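Local atomic coordinates of ATP-dependent RNA helicase HrpB (Escherichia coli, PDB entry 6EUD), a protein that hydrolyses ATP to ADP and phosphate, binds single-stranded RNA and is classed as a DExH-box RNA helicase. Residues F184-R189 with G325-L330; D242-P247 with Q257-L262; K270-T275 with L282-I287; G286-V291 with R329-I334. All blocks are in the same frame, centred on the assembly; numbering follows the deposited sequence.

Interaction 1: residues F184-R189 with G325-L330; sequences FPVERR and GRAGRL. With EDO (1,2-ethanediol), chain B.
Helicase motif VI, recognisable by family sequence in the Gly-Arg-Ala-Gly-Arg run Gly325-Arg329, meets the start of strand 186-190 where Phe184 and Val186 lean on Gly328. The type I turn Gly325-Gly328 ends on the Gly328 carbonyl, which faces the residues leading into the strand: Phe184 N donates to Gly328 O at 2.7 Å, almost straight at 173° and in the carbonyl plane. The same oxygen lies at the edge of the Phe184 ring, in its plane, 3.3 Å from Phe184 CD2. With CG anti to the carbonyl carbon (chi1 -70°), the ring reaches past Gly328 O, and its CE2 comes 3.5 Å from Leu330 O. Val186 straddles the turn: its CG2 sits 3.6 Å from Gly328 CA, while CG1 touches Ala327 CB at 4.0 Å. A side chain on Gly328 would collide with both Phe184 O and Val186 CG2, consistent with a glycine at this position. Further along the strand, Arg189 grips Glu187 side-on through NE and NH2, its NH2 3.1 Å from Glu187 OE1, and it turns NH1 to Glu214 and, with Arg189 NH1 at 3.0 Å, to O1 of a 1,2-ethanediol. With an alanine here, the Glu187 carboxylate would probably lose its partner within the strand, and Glu214 its salt bridge. The near-linear backbone bond and the packing on Gly328 CA probably help set the turn, next to Arg326 and Arg329, which touch Thr32 and Pro31 of the predicted ATP-binding loop.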
# COMPACT_ATOMS: atom_id res chain seq x y z
N PHE A 184 -18.96 23.08 -23.29
CA PHE A 184 -19.34 24.45 -23.02
C PHE A 184 -18.70 24.94 -21.75
O PHE A 184 -18.40 24.15 -20.86
CB PHE A 184 -20.86 24.58 -22.95
CG PHE A 184 -21.54 24.41 -24.27
CD1 PHE A 184 -21.86 25.51 -25.03
CD2 PHE A 184 -21.85 23.14 -24.76
CE1 PHE A 184 -22.47 25.36 -26.27
CE2 PHE A 184 -22.46 23.00 -25.99
CZ PHE A 184 -22.77 24.11 -26.74
N PRO A 185 -18.46 26.25 -21.66
CA PRO A 185 -17.98 26.78 -20.38
C PRO A 185 -18.94 26.51 -19.24
O PRO A 185 -20.16 26.56 -19.37
CB PRO A 185 -17.84 28.28 -20.66
CG PRO A 185 -18.57 28.52 -21.97
CD PRO A 185 -18.43 27.26 -22.73
N VAL A 186 -18.35 26.19 -18.10
CA VAL A 186 -19.10 25.96 -16.89
C VAL A 186 -18.59 26.87 -15.78
O VAL A 186 -17.42 26.85 -15.42
CB VAL A 186 -19.01 24.49 -16.45
CG1 VAL A 186 -19.74 24.28 -15.15
CG2 VAL A 186 -19.54 23.55 -17.56
N GLU A 187 -19.48 27.68 -15.21
CA GLU A 187 -19.09 28.52 -14.10
C GLU A 187 -18.93 27.65 -12.87
O GLU A 187 -19.78 26.79 -12.61
CB GLU A 187 -20.12 29.61 -13.89
CG GLU A 187 -19.81 30.57 -12.78
CD GLU A 187 -21.07 31.23 -12.26
OE1 GLU A 187 -22.01 31.39 -13.05
OE2 GLU A 187 -21.12 31.60 -11.08
N ARG A 188 -17.84 27.86 -12.12
CA ARG A 188 -17.51 27.05 -10.95
C ARG A 188 -17.74 27.82 -9.67
O ARG A 188 -17.15 28.87 -9.47
CB ARG A 188 -16.03 26.60 -10.98
CG ARG A 188 -15.50 26.10 -12.33
CD ARG A 188 -15.80 24.65 -12.52
NE ARG A 188 -15.15 23.84 -11.50
CZ ARG A 188 -13.96 23.25 -11.66
NH1 ARG A 188 -13.30 23.36 -12.81
NH2 ARG A 188 -13.46 22.55 -10.66
N ARG A 189 -18.57 27.27 -8.78
CA ARG A 189 -18.89 27.91 -7.50
C ARG A 189 -18.54 26.99 -6.33
O ARG A 189 -18.42 25.78 -6.50
CB ARG A 189 -20.37 28.30 -7.44
CG ARG A 189 -20.83 29.18 -8.61
CD ARG A 189 -22.33 29.44 -8.57
NE ARG A 189 -22.77 30.25 -9.70
CZ ARG A 189 -24.05 30.53 -9.96
NH1 ARG A 189 -25.01 30.06 -9.18
NH2 ARG A 189 -24.36 31.27 -11.01
N GLY A 325 -17.44 19.53 -15.82
CA GLY A 325 -17.63 19.48 -17.26
C GLY A 325 -18.86 18.69 -17.66
O GLY A 325 -19.30 18.78 -18.80
N ARG A 326 -19.40 17.91 -16.73
CA ARG A 326 -20.66 17.22 -16.97
C ARG A 326 -21.85 18.21 -17.02
O ARG A 326 -22.95 17.85 -17.46
CB ARG A 326 -20.90 16.11 -15.92
CG ARG A 326 -19.98 14.89 -16.10
CD ARG A 326 -19.48 14.83 -17.52
NE ARG A 326 -19.27 13.49 -18.04
CZ ARG A 326 -18.74 13.26 -19.24
NH1 ARG A 326 -18.39 14.29 -19.99
NH2 ARG A 326 -18.57 12.02 -19.68
N ALA A 327 -21.62 19.45 -16.58
CA ALA A 327 -22.63 20.50 -16.71
C ALA A 327 -22.50 21.27 -18.03
O ALA A 327 -23.22 22.23 -18.25
CB ALA A 327 -22.56 21.48 -15.50
N GLY A 328 -21.59 20.83 -18.91
CA GLY A 328 -21.23 21.62 -20.07
C GLY A 328 -21.29 20.87 -21.38
O GLY A 328 -20.64 21.26 -22.34
N ARG A 329 -22.09 19.81 -21.44
CA ARG A 329 -22.22 19.02 -22.67
C ARG A 329 -23.35 19.56 -23.54
O ARG A 329 -23.35 19.37 -24.77
CB ARG A 329 -22.49 17.55 -22.34
CG ARG A 329 -21.56 16.91 -21.35
CD ARG A 329 -20.15 16.74 -21.88
NE ARG A 329 -20.09 16.15 -23.23
CZ ARG A 329 -20.24 14.85 -23.49
NH1 ARG A 329 -20.16 14.41 -24.74
NH2 ARG A 329 -20.48 13.99 -22.51
N LEU A 330 -24.32 20.22 -22.90
CA LEU A 330 -25.51 20.69 -23.61
C LEU A 330 -25.47 22.17 -24.01
O LEU A 330 -25.79 22.55 -25.15
CB LEU A 330 -26.74 20.44 -22.72
CG LEU A 330 -28.04 20.87 -23.38
CD1 LEU A 330 -28.30 20.00 -24.61
CD2 LEU A 330 -29.17 20.75 -22.37
C1 EDO B . -26.27 28.91 -5.74
O1 EDO B . -25.05 29.28 -6.33
C2 EDO B . -25.98 28.24 -4.39
O2 EDO B . -25.21 29.10 -3.54

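Interaction 2: residues D242-P247 with Q257-L262; sequences DVLLCP and QRKAIL
Cys246 lays its CB against the methyl of Ala260, the two CB atoms 3.7 Å apart, at the point where strand and helix backbones come nearest: Cys246 CA and Ala260 CA are separated by 5.1 Å. Its SG, set anti to the carbonyl carbon at chi1 -50°, swings along the helix to Lys259 and lies 4.0 Å from Lys259 CE. Lys259 uses its aliphatic part for the contact. The chain leaves the helix with CG anti to the backbone N and then bends at chi3 (62°), which folds it past the sulfur; Leu244 CD2 meets its CD at 4.2 Å. Its NZ ends 4.1 Å from Leu245 O, too long for a hydrogen bond; the closer contacts are van der Waals. Ala260 also reaches the strand's far end, its CB 3.9 Å from Pro247 O. The small side chains of Cys246 and Ala260 are consistent with the close approach, the segment axes passing 7.5 Å apart at 119°. On the other side of the strand, Leu245 and Pro247 pack on helix 225-236. Strand 243-248, helix 256-261 and the parallel neighbouring strand 269-274 form a beta-alpha-beta crossover, the repeating unit of RecA-like helicase domains.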
# COMPACT_ATOMS: atom_id res chain seq x y z
N ASP A 242 -42.44 20.28 -9.82
CA ASP A 242 -41.90 20.05 -11.16
C ASP A 242 -40.58 19.25 -11.13
O ASP A 242 -40.08 18.83 -12.17
CB ASP A 242 -41.69 21.39 -11.88
CG ASP A 242 -40.73 22.29 -11.15
OD1 ASP A 242 -40.59 22.14 -9.92
OD2 ASP A 242 -40.12 23.16 -11.81
N VAL A 243 -40.03 19.04 -9.94
CA VAL A 243 -38.74 18.38 -9.84
C VAL A 243 -38.89 16.88 -9.67
O VAL A 243 -39.47 16.40 -8.69
CB VAL A 243 -37.88 18.93 -8.69
CG1 VAL A 243 -36.57 18.19 -8.62
CG2 VAL A 243 -37.63 20.41 -8.88
N LEU A 244 -38.34 16.15 -10.63
CA LEU A 244 -38.32 14.70 -10.63
C LEU A 244 -36.98 14.16 -10.11
O LEU A 244 -35.92 14.43 -10.69
CB LEU A 244 -38.60 14.20 -12.05
CG LEU A 244 -38.63 12.71 -12.33
CD1 LEU A 244 -39.70 12.07 -11.48
CD2 LEU A 244 -38.93 12.51 -13.80
N LEU A 245 -37.03 13.40 -9.02
CA LEU A 245 -35.84 12.81 -8.44
C LEU A 245 -35.50 11.46 -9.05
O LEU A 245 -36.32 10.55 -9.08
CB LEU A 245 -36.00 12.66 -6.93
CG LEU A 245 -36.11 13.97 -6.16
CD1 LEU A 245 -36.09 13.73 -4.66
CD2 LEU A 245 -35.00 14.93 -6.57
N CYS A 246 -34.25 11.33 -9.50
CA CYS A 246 -33.79 10.14 -10.22
C CYS A 246 -32.48 9.62 -9.69
O CYS A 246 -31.43 10.03 -10.16
CB CYS A 246 -33.62 10.44 -11.70
SG CYS A 246 -35.04 11.24 -12.45
N PRO A 247 -32.54 8.69 -8.72
CA PRO A 247 -31.32 8.01 -8.27
C PRO A 247 -30.68 7.21 -9.40
O PRO A 247 -31.36 6.85 -10.34
CB PRO A 247 -31.82 7.08 -7.16
CG PRO A 247 -33.30 6.95 -7.43
CD PRO A 247 -33.73 8.26 -7.98
N GLN A 257 -32.92 3.61 -14.38
CA GLN A 257 -31.65 3.97 -15.00
C GLN A 257 -31.86 4.80 -16.27
O GLN A 257 -31.07 5.70 -16.58
CB GLN A 257 -30.85 2.70 -15.32
CG GLN A 257 -30.52 1.86 -14.08
CD GLN A 257 -29.43 0.83 -14.31
OE1 GLN A 257 -28.43 1.08 -14.99
NE2 GLN A 257 -29.63 -0.36 -13.74
N ARG A 258 -32.94 4.51 -16.99
CA ARG A 258 -33.28 5.23 -18.22
C ARG A 258 -33.91 6.57 -17.90
O ARG A 258 -33.65 7.57 -18.57
CB ARG A 258 -34.22 4.41 -19.10
CG ARG A 258 -33.64 3.08 -19.53
CD ARG A 258 -32.34 3.26 -20.31
NE ARG A 258 -32.53 3.99 -21.55
CZ ARG A 258 -32.86 3.43 -22.71
NH1 ARG A 258 -33.03 2.11 -22.77
NH2 ARG A 258 -33.02 4.17 -23.80
N LYS A 259 -34.75 6.59 -16.87
CA LYS A 259 -35.39 7.82 -16.42
C LYS A 259 -34.34 8.84 -15.96
O LYS A 259 -34.47 10.04 -16.22
CB LYS A 259 -36.35 7.52 -15.28
CG LYS A 259 -37.17 8.70 -14.85
CD LYS A 259 -38.07 8.35 -13.69
CE LYS A 259 -37.26 7.93 -12.48
NZ LYS A 259 -38.16 7.68 -11.33
N ALA A 260 -33.30 8.36 -15.30
CA ALA A 260 -32.17 9.20 -14.93
C ALA A 260 -31.30 9.63 -16.12
O ALA A 260 -30.84 10.76 -16.15
CB ALA A 260 -31.30 8.49 -13.89
N ILE A 261 -31.09 8.77 -17.12
CA ILE A 261 -30.17 9.13 -18.21
C ILE A 261 -30.86 9.99 -19.24
O ILE A 261 -30.25 10.93 -19.76
CB ILE A 261 -29.57 7.88 -18.91
CG1 ILE A 261 -28.60 7.16 -17.96
CG2 ILE A 261 -28.85 8.27 -20.20
CD1 ILE A 261 -27.81 6.05 -18.62
N LEU A 262 -32.12 9.68 -19.52
CA LEU A 262 -32.90 10.41 -20.52
C LEU A 262 -33.36 11.77 -20.03
O LEU A 262 -33.60 11.95 -18.83
CB LEU A 262 -34.10 9.58 -20.96
CG LEU A 262 -33.75 8.31 -21.74
CD1 LEU A 262 -35.02 7.61 -22.23
CD2 LEU A 262 -32.80 8.64 -22.89

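Interaction 3: residues K270-T275 with L282-I287; sequences KVVLAT and LTIEGI
Lys270 reaches from the strand to the loop, its NZ meeting Glu285 O at 2.9 Å. The torsions make this possible: CG stands between the backbone N and the carbonyl carbon (chi1 67°), and from there the chain is fully extended, carrying the ammonium a full side-chain length beyond the strand. The bond arrives tilted 23° from the carbonyl plane of Glu285. Carbonyl oxygens of Ala260 and Leu262, at the end of helix 256-261, also accept from this nitrogen, so three backbone oxygens hold the buried ammonium and would probably stabilise its charge. A leucine in its place is likely to leave these three oxygens without their shared donor and to weaken the tie between loop and helix end. The rest of the chain is packed as well. Ile287 CD1 lies 4.0 Å from Lys270 CE, the two chains crossing at about a right angle. At the polar end, Ile284 CG2 comes within 3.8 Å of Lys270 NZ. That methyl, anti to the backbone N of Ile284, also faces Val272 CG2 at 4.0 Å. Strand 269-274 runs between the parallel strands 217-221 and 243-248. Val271 and Leu273 turn to helix 225-236, whereas Val272 faces the loop 282-287, which begins in the last residues of helicase motif V by family sequence and in which Thr283 touches Thr32 of the predicted ATP-binding loop.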
# COMPACT_ATOMS: atom_id res chain seq x y z
N LYS A 270 -35.11 17.41 -13.84
CA LYS A 270 -34.70 16.28 -13.02
C LYS A 270 -33.44 16.55 -12.20
O LYS A 270 -32.54 17.28 -12.62
CB LYS A 270 -34.49 15.04 -13.89
CG LYS A 270 -33.31 15.16 -14.84
CD LYS A 270 -33.10 13.92 -15.71
CE LYS A 270 -31.88 14.13 -16.58
NZ LYS A 270 -31.58 13.01 -17.48
N VAL A 271 -33.40 15.95 -11.01
CA VAL A 271 -32.18 15.85 -10.24
C VAL A 271 -31.69 14.41 -10.30
O VAL A 271 -32.36 13.51 -9.83
CB VAL A 271 -32.39 16.25 -8.78
CG1 VAL A 271 -31.09 16.04 -7.98
CG2 VAL A 271 -32.87 17.70 -8.69
N VAL A 272 -30.52 14.21 -10.88
CA VAL A 272 -29.94 12.89 -10.95
C VAL A 272 -28.93 12.76 -9.83
O VAL A 272 -27.97 13.52 -9.75
CB VAL A 272 -29.29 12.61 -12.31
CG1 VAL A 272 -28.67 11.25 -12.33
CG2 VAL A 272 -30.31 12.70 -13.41
N LEU A 273 -29.17 11.80 -8.94
CA LEU A 273 -28.29 11.54 -7.82
C LEU A 273 -27.44 10.33 -8.19
O LEU A 273 -27.94 9.22 -8.34
CB LEU A 273 -29.09 11.30 -6.54
CG LEU A 273 -30.17 12.32 -6.09
CD1 LEU A 273 -31.55 12.01 -6.70
CD2 LEU A 273 -30.25 12.40 -4.56
N ALA A 274 -26.14 10.53 -8.36
CA ALA A 274 -25.28 9.49 -8.89
C ALA A 274 -23.98 9.39 -8.12
O ALA A 274 -23.58 10.33 -7.42
CB ALA A 274 -25.00 9.74 -10.38
N THR A 275 -23.32 8.24 -8.26
CA THR A 275 -21.93 8.06 -7.84
C THR A 275 -21.02 8.48 -8.98
O THR A 275 -21.51 8.82 -10.06
CB THR A 275 -21.64 6.61 -7.48
OG1 THR A 275 -21.85 5.81 -8.65
CG2 THR A 275 -22.57 6.14 -6.38
N LEU A 282 -20.47 7.23 -17.82
CA LEU A 282 -21.89 7.30 -18.14
C LEU A 282 -22.25 8.71 -18.57
O LEU A 282 -21.78 9.69 -17.98
CB LEU A 282 -22.71 6.86 -16.92
CG LEU A 282 -24.05 6.18 -17.15
CD1 LEU A 282 -23.95 5.18 -18.28
CD2 LEU A 282 -24.45 5.48 -15.87
N THR A 283 -23.07 8.81 -19.60
CA THR A 283 -23.51 10.09 -20.09
C THR A 283 -24.96 10.36 -19.71
O THR A 283 -25.88 9.71 -20.21
CB THR A 283 -23.32 10.19 -21.61
OG1 THR A 283 -21.93 10.35 -21.89
CG2 THR A 283 -24.09 11.37 -22.19
N ILE A 284 -25.15 11.31 -18.80
CA ILE A 284 -26.48 11.74 -18.40
C ILE A 284 -26.88 12.97 -19.22
O ILE A 284 -26.14 13.95 -19.28
CB ILE A 284 -26.56 12.06 -16.89
CG1 ILE A 284 -26.51 10.76 -16.07
CG2 ILE A 284 -27.86 12.71 -16.56
CD1 ILE A 284 -25.14 10.19 -15.87
N GLU A 285 -28.03 12.89 -19.88
CA GLU A 285 -28.44 13.94 -20.79
C GLU A 285 -29.32 15.01 -20.14
O GLU A 285 -29.90 14.78 -19.08
CB GLU A 285 -29.16 13.33 -21.98
CG GLU A 285 -28.36 12.25 -22.66
CD GLU A 285 -29.21 11.42 -23.57
OE1 GLU A 285 -28.76 10.32 -23.96
OE2 GLU A 285 -30.33 11.86 -23.91
N GLY A 286 -29.40 16.17 -20.77
CA GLY A 286 -30.26 17.27 -20.36
C GLY A 286 -29.72 18.06 -19.19
O GLY A 286 -30.44 18.85 -18.58
N ILE A 287 -28.44 17.86 -18.86
CA ILE A 287 -27.84 18.45 -17.66
C ILE A 287 -27.13 19.75 -17.98
O ILE A 287 -26.35 19.79 -18.92
CB ILE A 287 -26.85 17.46 -16.99
CG1 ILE A 287 -27.55 16.13 -16.68
CG2 ILE A 287 -26.25 18.07 -15.73
CD1 ILE A 287 -28.67 16.25 -15.59

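Interaction 4: residues G286-V291 with R329-I334; sequences GIRLVV and RLEPGI
Arg288 extends alongside Glu331 to Pro332 and closes two nitrogens on one oxygen, Pro332 O, which lies at the guanidinium edge and in its plane. Both distances are 3.1 Å, Arg288 NE to Pro332 O and Arg288 NH2 to Pro332 O, but the approaches differ: NE comes in the carbonyl plane, NH2 tilted 35° from it. A bend at chi3 (-69°) turns the NE/NH2 edge of the guanidinium to this carbonyl, and NH1 is taken by Ser215 O. Glu331 passes obliquely beside the arginine, the carboxylate plane turned 59° from the guanidinium plane. Its OE2 rests nearest Arg288 CD, at 3.3 Å, and the salt bridge to NE is long, so charge attraction probably adds little direction here. Leu289 and Ile334 behave differently: their side chains lie side by side and point the same way, Leu289 CD2 touching Ile334 CB at 3.9 Å, and both pack on Met210 of helix 199-213. Beneath them the backbones pair, with Ile334 N bonded to Arg288 O and Val290 N to Ile334 O, each 2.9 Å. Gly333 has no CB, and one would collide with Arg288 O. Before the strands join, a water spans the gap between Ile287 O and Arg329 N, and Leu330 CB packs on Ile287 O at 3.9 Å. The bridge Leu289-Ile334 is parallel, setting strand 333-337 between 287-302 and 186-190 in the mainly parallel central sheet typical of the second RecA-like domain of superfamily 2 helicases.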
# COMPACT_ATOMS: atom_id res chain seq x y z
N GLY A 286 -29.40 16.17 -20.77
CA GLY A 286 -30.26 17.27 -20.36
C GLY A 286 -29.72 18.06 -19.19
O GLY A 286 -30.44 18.85 -18.58
N ILE A 287 -28.44 17.86 -18.86
CA ILE A 287 -27.84 18.45 -17.66
C ILE A 287 -27.13 19.75 -17.98
O ILE A 287 -26.35 19.79 -18.92
CB ILE A 287 -26.85 17.46 -16.99
CG1 ILE A 287 -27.55 16.13 -16.68
CG2 ILE A 287 -26.25 18.07 -15.73
CD1 ILE A 287 -28.67 16.25 -15.59
N ARG A 288 -27.40 20.80 -17.20
CA ARG A 288 -26.57 22.03 -17.25
C ARG A 288 -26.18 22.53 -15.84
O ARG A 288 -25.46 23.51 -15.71
CB ARG A 288 -27.29 23.14 -18.04
CG ARG A 288 -28.38 23.85 -17.28
CD ARG A 288 -28.86 25.11 -18.01
NE ARG A 288 -27.86 26.17 -18.04
CZ ARG A 288 -27.84 27.22 -17.22
NH1 ARG A 288 -28.76 27.36 -16.28
NH2 ARG A 288 -26.89 28.14 -17.33
N LEU A 289 -26.65 21.84 -14.80
CA LEU A 289 -26.25 22.11 -13.41
C LEU A 289 -25.61 20.88 -12.78
O LEU A 289 -26.15 19.78 -12.86
CB LEU A 289 -27.46 22.52 -12.58
CG LEU A 289 -28.33 23.66 -13.14
CD1 LEU A 289 -29.52 23.92 -12.24
CD2 LEU A 289 -27.50 24.92 -13.32
N VAL A 290 -24.45 21.06 -12.15
CA VAL A 290 -23.86 20.00 -11.36
C VAL A 290 -23.70 20.43 -9.88
O VAL A 290 -23.36 21.58 -9.56
CB VAL A 290 -22.49 19.58 -11.97
CG1 VAL A 290 -21.62 18.85 -10.95
CG2 VAL A 290 -22.71 18.72 -13.24
N VAL A 291 -23.99 19.51 -8.98
CA VAL A 291 -23.64 19.70 -7.59
C VAL A 291 -22.71 18.57 -7.21
O VAL A 291 -23.07 17.40 -7.30
CB VAL A 291 -24.87 19.77 -6.64
CG1 VAL A 291 -24.41 19.89 -5.19
CG2 VAL A 291 -25.79 20.94 -7.03
N ARG A 329 -22.09 19.81 -21.44
CA ARG A 329 -22.22 19.02 -22.67
C ARG A 329 -23.35 19.56 -23.54
O ARG A 329 -23.35 19.37 -24.77
CB ARG A 329 -22.49 17.55 -22.34
CG ARG A 329 -21.56 16.91 -21.35
CD ARG A 329 -20.15 16.74 -21.88
NE ARG A 329 -20.09 16.15 -23.23
CZ ARG A 329 -20.24 14.85 -23.49
NH1 ARG A 329 -20.16 14.41 -24.74
NH2 ARG A 329 -20.48 13.99 -22.51
N LEU A 330 -24.32 20.22 -22.90
CA LEU A 330 -25.51 20.69 -23.61
C LEU A 330 -25.47 22.17 -24.01
O LEU A 330 -25.79 22.55 -25.15
CB LEU A 330 -26.74 20.44 -22.72
CG LEU A 330 -28.04 20.87 -23.38
CD1 LEU A 330 -28.30 20.00 -24.61
CD2 LEU A 330 -29.17 20.75 -22.37
N GLU A 331 -25.05 22.99 -23.06
CA GLU A 331 -25.10 24.44 -23.16
C GLU A 331 -24.19 24.93 -22.04
O GLU A 331 -23.73 24.12 -21.23
CB GLU A 331 -26.53 24.95 -22.98
CG GLU A 331 -27.21 24.52 -21.67
CD GLU A 331 -28.67 24.98 -21.56
OE1 GLU A 331 -28.98 26.13 -21.93
OE2 GLU A 331 -29.51 24.19 -21.09
N PRO A 332 -23.89 26.25 -21.99
CA PRO A 332 -23.16 26.79 -20.84
C PRO A 332 -23.85 26.45 -19.53
O PRO A 332 -25.08 26.62 -19.40
CB PRO A 332 -23.20 28.30 -21.07
CG PRO A 332 -23.29 28.42 -22.56
CD PRO A 332 -24.15 27.28 -23.01
N GLY A 333 -23.06 25.97 -18.57
CA GLY A 333 -23.61 25.41 -17.36
C GLY A 333 -22.98 25.97 -16.11
O GLY A 333 -22.23 26.93 -16.16
N ILE A 334 -23.33 25.37 -14.99
CA ILE A 334 -22.91 25.83 -13.67
C ILE A 334 -22.59 24.61 -12.81
O ILE A 334 -23.36 23.64 -12.80
CB ILE A 334 -24.00 26.67 -12.98
CG1 ILE A 334 -24.50 27.79 -13.89
CG2 ILE A 334 -23.52 27.23 -11.64
CD1 ILE A 334 -25.68 28.54 -13.32
O HOH W 1 -24.17 18.50 -19.89

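In the fold
From the N terminus, segment 184-189 comes first and waits until 325-330 to close interaction 1, a loop of 135 intervening residues. Interactions 2 and 3 nest inside it, one after the other: 242-247 with 257-262 closes a short strand-to-helix connection, then 270-275 with 282-287 closes a still shorter one. These two meet at the end of helix 256-261. Interaction 4 starts on Gly286 and Ile287, where interaction 3 ends, inside the loop of interaction 1, and finishes just past it, so the two overlap on Arg329 and Leu330. All four reach one sheet, tying its strands to helix 256-261 and to the loops carrying motifs V and VI.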